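Local structure of glucosamine-6-phosphate deaminase (Thermotoga maritima, 1J5X) at residues K15-E26 against E155-M166. The protein is an alpha/beta protein of the SIS-domain family, in which parallel beta-sheets are flanked by helices. Residues are numbered along the deposited sequence; the frame is centred on the assembly and turned at random.
Sequences KTLKEITDQKNE and EEAIVMTKSFSM
Lys-162 lies across helix 15-25, a knob in the hole formed by Lys-18, Glu-19, Asp-22 and Gln-23. Its CB meets Glu-19 O at 3.6 Å and CG of Gln-23; CG stays near the same carbonyl, CD packs 3.6 Å from Asp-22 CB, and CE lies 3.7 Å from Asp-22 OD2. CG stands between backbone N and carbonyl carbon (chi1 69°), and the chain runs extended, carrying NZ to within 2.7 Å of Asp-22 OD2. That oxygen is met on its anti side, but well out of the carboxylate plane, while Lys-18 NZ takes the syn lone pair; Glu-26 OE1, 3.5 Å from Lys-162 NZ, adds a longer salt bridge. In this alpha/beta chain, loop 155-161 and the start of helix 162-179 belong to the SIS domain; the axis of 162-166 runs 27° from that of helix 15-25. The Glu-19 carboxylate accepts from two successive amides, each reaching the syn side of its oxygen, somewhat tilted from the plane: Glu-156 N to OE2 at 2.7 Å, nearly straight (174°), and Ala-157 N to OE1 at 3.0 Å. Ser-165 OG donates to Gln-23 OE1 (2.7 Å) in the carbonyl plane, while Gln-23 NE2 bonds to Ile-20 O and Gln-316.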
loop_
_atom_site.group_PDB
_atom_site.type_symbol
_atom_site.label_atom_id
_atom_site.label_comp_id
_atom_site.label_asym_id
_atom_site.label_seq_id
_atom_site.Cartn_x
_atom_site.Cartn_y
_atom_site.Cartn_z
ATOM N N LYS A 15 -2.878 19.275 5.199
ATOM C CA LYS A 15 -1.587 18.779 4.719
ATOM C C LYS A 15 -1.775 17.376 4.083
ATOM O O LYS A 15 -1.110 17.045 3.089
ATOM C CB LYS A 15 -0.616 18.657 5.881
ATOM C CG LYS A 15 0.794 18.104 5.594
ATOM C CD LYS A 15 1.602 18.762 4.481
ATOM C CE LYS A 15 2.001 20.179 4.757
ATOM N NZ LYS A 15 3.327 20.446 4.078
ATOM N N THR A 16 -2.668 16.593 4.688
ATOM C CA THR A 16 -2.962 15.243 4.196
ATOM C C THR A 16 -3.524 15.344 2.770
ATOM O O THR A 16 -3.009 14.675 1.837
ATOM C CB THR A 16 -3.899 14.525 5.184
ATOM O OG1 THR A 16 -3.214 14.439 6.456
ATOM C CG2 THR A 16 -4.261 13.122 4.702
ATOM N N LEU A 17 -4.539 16.192 2.565
ATOM C CA LEU A 17 -5.071 16.357 1.211
ATOM C C LEU A 17 -3.945 16.771 0.251
ATOM O O LEU A 17 -3.862 16.285 -0.904
ATOM C CB LEU A 17 -6.180 17.423 1.204
ATOM C CG LEU A 17 -6.770 17.605 -0.217
ATOM C CD1 LEU A 17 -7.319 16.277 -0.712
ATOM C CD2 LEU A 17 -7.922 18.628 -0.189
ATOM N N LYS A 18 -3.046 17.666 0.691
ATOM C CA LYS A 18 -1.946 18.078 -0.183
ATOM C C LYS A 18 -1.059 16.896 -0.598
ATOM O O LYS A 18 -0.688 16.730 -1.774
ATOM C CB LYS A 18 -1.064 19.130 0.488
ATOM C CG LYS A 18 0.152 19.574 -0.347
ATOM C CD LYS A 18 1.431 18.841 -0.030
ATOM C CE LYS A 18 2.608 19.411 -0.831
ATOM N NZ LYS A 18 3.849 18.615 -0.709
ATOM N N GLU A 19 -0.693 16.091 0.387
ATOM C CA GLU A 19 0.146 14.948 0.095
ATOM C C GLU A 19 -0.629 13.872 -0.728
ATOM O O GLU A 19 -0.051 13.209 -1.550
ATOM C CB GLU A 19 0.692 14.438 1.432
ATOM C CG GLU A 19 1.645 15.555 1.973
ATOM C CD GLU A 19 2.283 15.315 3.344
ATOM O OE1 GLU A 19 1.796 14.473 4.094
ATOM O OE2 GLU A 19 3.259 16.003 3.643
ATOM N N ILE A 20 -1.911 13.695 -0.533
ATOM C CA ILE A 20 -2.652 12.738 -1.410
ATOM C C ILE A 20 -2.562 13.298 -2.858
ATOM O O ILE A 20 -2.219 12.598 -3.847
ATOM C CB ILE A 20 -4.131 12.650 -0.995
ATOM C CG1 ILE A 20 -4.218 12.067 0.413
ATOM C CG2 ILE A 20 -4.934 11.818 -2.000
ATOM C CD1 ILE A 20 -5.674 11.908 0.866
ATOM N N THR A 21 -2.862 14.588 -2.973
ATOM C CA THR A 21 -2.849 15.262 -4.277
ATOM C C THR A 21 -1.489 15.248 -4.955
ATOM O O THR A 21 -1.404 15.306 -6.185
ATOM C CB THR A 21 -3.377 16.722 -4.126
ATOM O OG1 THR A 21 -4.675 16.635 -3.566
ATOM C CG2 THR A 21 -3.512 17.400 -5.518
ATOM N N ASP A 22 -0.428 15.103 -4.167
ATOM C CA ASP A 22 0.900 15.057 -4.732
ATOM C C ASP A 22 1.079 13.802 -5.639
ATOM O O ASP A 22 2.023 13.754 -6.406
ATOM C CB ASP A 22 1.982 15.003 -3.663
ATOM C CG ASP A 22 2.265 16.380 -3.018
ATOM O OD1 ASP A 22 1.863 17.405 -3.642
ATOM O OD2 ASP A 22 2.914 16.403 -1.925
ATOM N N GLN A 23 0.204 12.819 -5.499
ATOM C CA GLN A 23 0.329 11.626 -6.334
ATOM C C GLN A 23 -0.091 12.030 -7.748
ATOM O O GLN A 23 0.162 11.325 -8.724
ATOM C CB GLN A 23 -0.535 10.498 -5.772
ATOM C CG GLN A 23 0.183 9.850 -4.583
ATOM C CD GLN A 23 -0.767 9.251 -3.576
ATOM O OE1 GLN A 23 -0.518 8.010 -3.240
ATOM N NE2 GLN A 23 -1.719 9.914 -3.087
ATOM N N LYS A 24 -0.781 13.158 -7.839
ATOM C CA LYS A 24 -1.155 13.673 -9.144
ATOM C C LYS A 24 -0.148 14.712 -9.571
ATOM O O LYS A 24 0.311 14.716 -10.710
ATOM C CB LYS A 24 -2.527 14.322 -9.106
ATOM C CG LYS A 24 -2.692 15.385 -10.218
ATOM C CD LYS A 24 -4.148 15.684 -10.438
ATOM C CE LYS A 24 -4.609 16.853 -9.631
ATOM N NZ LYS A 24 -5.950 17.345 -10.141
ATOM N N ASN A 25 0.220 15.619 -8.660
ATOM C CA ASN A 25 1.132 16.689 -9.049
ATOM C C ASN A 25 2.626 16.485 -9.070
ATOM O O ASN A 25 3.337 17.170 -9.800
ATOM C CB ASN A 25 0.858 17.944 -8.182
ATOM C CG ASN A 25 -0.546 18.488 -8.389
ATOM O OD1 ASN A 25 -1.029 18.550 -9.526
ATOM N ND2 ASN A 25 -1.203 18.898 -7.305
ATOM N N GLU A 26 3.130 15.562 -8.272
ATOM C CA GLU A 26 4.566 15.420 -8.181
ATOM C C GLU A 26 5.138 14.060 -8.555
ATOM O O GLU A 26 6.345 13.859 -8.541
ATOM C CB GLU A 26 4.975 15.752 -6.738
ATOM C CG GLU A 26 4.251 17.026 -6.219
ATOM C CD GLU A 26 4.836 17.595 -4.903
ATOM O OE1 GLU A 26 5.454 16.823 -4.123
ATOM O OE2 GLU A 26 4.662 18.823 -4.633
ATOM N N GLU A 155 6.963 13.863 3.264
ATOM C CA GLU A 155 5.632 13.553 3.667
ATOM C C GLU A 155 5.602 13.805 5.186
ATOM O O GLU A 155 6.346 13.171 5.960
ATOM C CB GLU A 155 5.279 12.114 3.349
ATOM C CG GLU A 155 3.837 11.807 3.566
ATOM C CD GLU A 155 3.535 10.314 3.344
ATOM O OE1 GLU A 155 3.990 9.466 4.149
ATOM O OE2 GLU A 155 2.829 10.011 2.361
ATOM N N GLU A 156 4.738 14.752 5.545
ATOM C CA GLU A 156 4.514 15.279 6.904
ATOM C C GLU A 156 3.351 14.781 7.702
ATOM O O GLU A 156 3.392 14.781 8.945
ATOM C CB GLU A 156 4.279 16.787 6.803
ATOM C CG GLU A 156 5.365 17.526 6.175
ATOM C CD GLU A 156 6.564 17.338 6.943
ATOM O OE1 GLU A 156 6.438 17.196 8.195
ATOM O OE2 GLU A 156 7.638 17.333 6.327
ATOM N N ALA A 157 2.277 14.439 7.026
ATOM C CA ALA A 157 1.099 14.052 7.732
ATOM C C ALA A 157 1.289 12.777 8.519
ATOM O O ALA A 157 2.218 11.990 8.214
ATOM C CB ALA A 157 -0.034 13.923 6.767
ATOM N N ILE A 158 0.421 12.595 9.526
ATOM C CA ILE A 158 0.416 11.393 10.350
ATOM C C ILE A 158 0.150 10.190 9.431
ATOM O O ILE A 158 0.859 9.194 9.492
ATOM C CB ILE A 158 -0.753 11.395 11.422
ATOM C CG1 ILE A 158 -0.534 12.511 12.425
ATOM C CG2 ILE A 158 -0.833 10.049 12.178
ATOM C CD1 ILE A 158 0.952 12.751 12.705
ATOM N N VAL A 159 -0.894 10.279 8.616
ATOM C CA VAL A 159 -1.224 9.170 7.724
ATOM C C VAL A 159 -0.353 9.125 6.487
ATOM O O VAL A 159 -0.112 10.145 5.816
ATOM C CB VAL A 159 -2.707 9.248 7.326
ATOM C CG1 VAL A 159 -3.092 8.099 6.393
ATOM C CG2 VAL A 159 -3.543 9.207 8.595
HETATM N N MSE A 160 0.172 7.929 6.198
HETATM C CA MSE A 160 0.987 7.757 5.006
HETATM C C MSE A 160 0.084 7.749 3.796
HETATM O O MSE A 160 -0.949 7.079 3.782
HETATM C CB MSE A 160 1.773 6.435 5.085
HETATM C CG MSE A 160 3.042 6.612 5.850
HETATM SE SE MSE A 160 3.972 4.870 6.135
HETATM C CE MSE A 160 3.841 4.330 4.266
ATOM N N THR A 161 0.493 8.492 2.751
ATOM C CA THR A 161 -0.298 8.567 1.552
ATOM C C THR A 161 0.651 8.333 0.382
ATOM O O THR A 161 0.886 7.170 -0.025
ATOM C CB THR A 161 -1.068 9.985 1.415
ATOM O OG1 THR A 161 -0.143 11.082 1.549
ATOM C CG2 THR A 161 -2.140 10.089 2.494
ATOM N N LYS A 162 1.219 9.408 -0.124
ATOM C CA LYS A 162 2.123 9.346 -1.281
ATOM C C LYS A 162 3.382 8.523 -1.051
ATOM O O LYS A 162 3.915 7.953 -1.990
ATOM C CB LYS A 162 2.548 10.766 -1.690
ATOM C CG LYS A 162 3.456 11.472 -0.702
ATOM C CD LYS A 162 3.671 12.933 -1.185
ATOM C CE LYS A 162 4.938 13.584 -0.658
ATOM N NZ LYS A 162 5.137 15.016 -1.117
ATOM N N SER A 163 3.853 8.427 0.192
ATOM C CA SER A 163 5.072 7.667 0.434
ATOM C C SER A 163 4.845 6.170 0.140
ATOM O O SER A 163 5.772 5.491 -0.311
ATOM C CB SER A 163 5.572 7.817 1.900
ATOM O OG SER A 163 4.639 7.340 2.822
ATOM N N PHE A 164 3.642 5.691 0.382
ATOM C CA PHE A 164 3.382 4.262 0.121
ATOM C C PHE A 164 3.525 4.041 -1.423
ATOM O O PHE A 164 4.288 3.182 -1.907
ATOM C CB PHE A 164 1.958 3.932 0.574
ATOM C CG PHE A 164 1.517 2.519 0.251
ATOM C CD1 PHE A 164 1.021 2.196 -1.025
ATOM C CD2 PHE A 164 1.600 1.522 1.221
ATOM C CE1 PHE A 164 0.618 0.930 -1.323
ATOM C CE2 PHE A 164 1.196 0.203 0.926
ATOM C CZ PHE A 164 0.704 -0.084 -0.333
ATOM N N SER A 165 2.813 4.869 -2.169
ATOM C CA SER A 165 2.816 4.739 -3.633
ATOM C C SER A 165 4.178 4.955 -4.212
ATOM O O SER A 165 4.634 4.209 -5.096
ATOM C CB SER A 165 1.857 5.757 -4.251
ATOM O OG SER A 165 0.526 5.536 -3.783
HETATM N N MSE A 166 4.861 6.020 -3.787
HETATM C CA MSE A 166 6.171 6.245 -4.336
HETATM C C MSE A 166 7.237 5.224 -3.975
HETATM O O MSE A 166 8.091 4.884 -4.799
HETATM C CB MSE A 166 6.635 7.729 -4.013
HETATM C CG MSE A 166 5.645 8.680 -4.595
HETATM SE SE MSE A 166 6.178 10.540 -3.907
HETATM C CE MSE A 166 5.044 11.548 -5.100
HETATM O O HOH W 1 -2.795 12.459 8.432
HETATM O O HOH W 2 0.082 12.018 3.896
#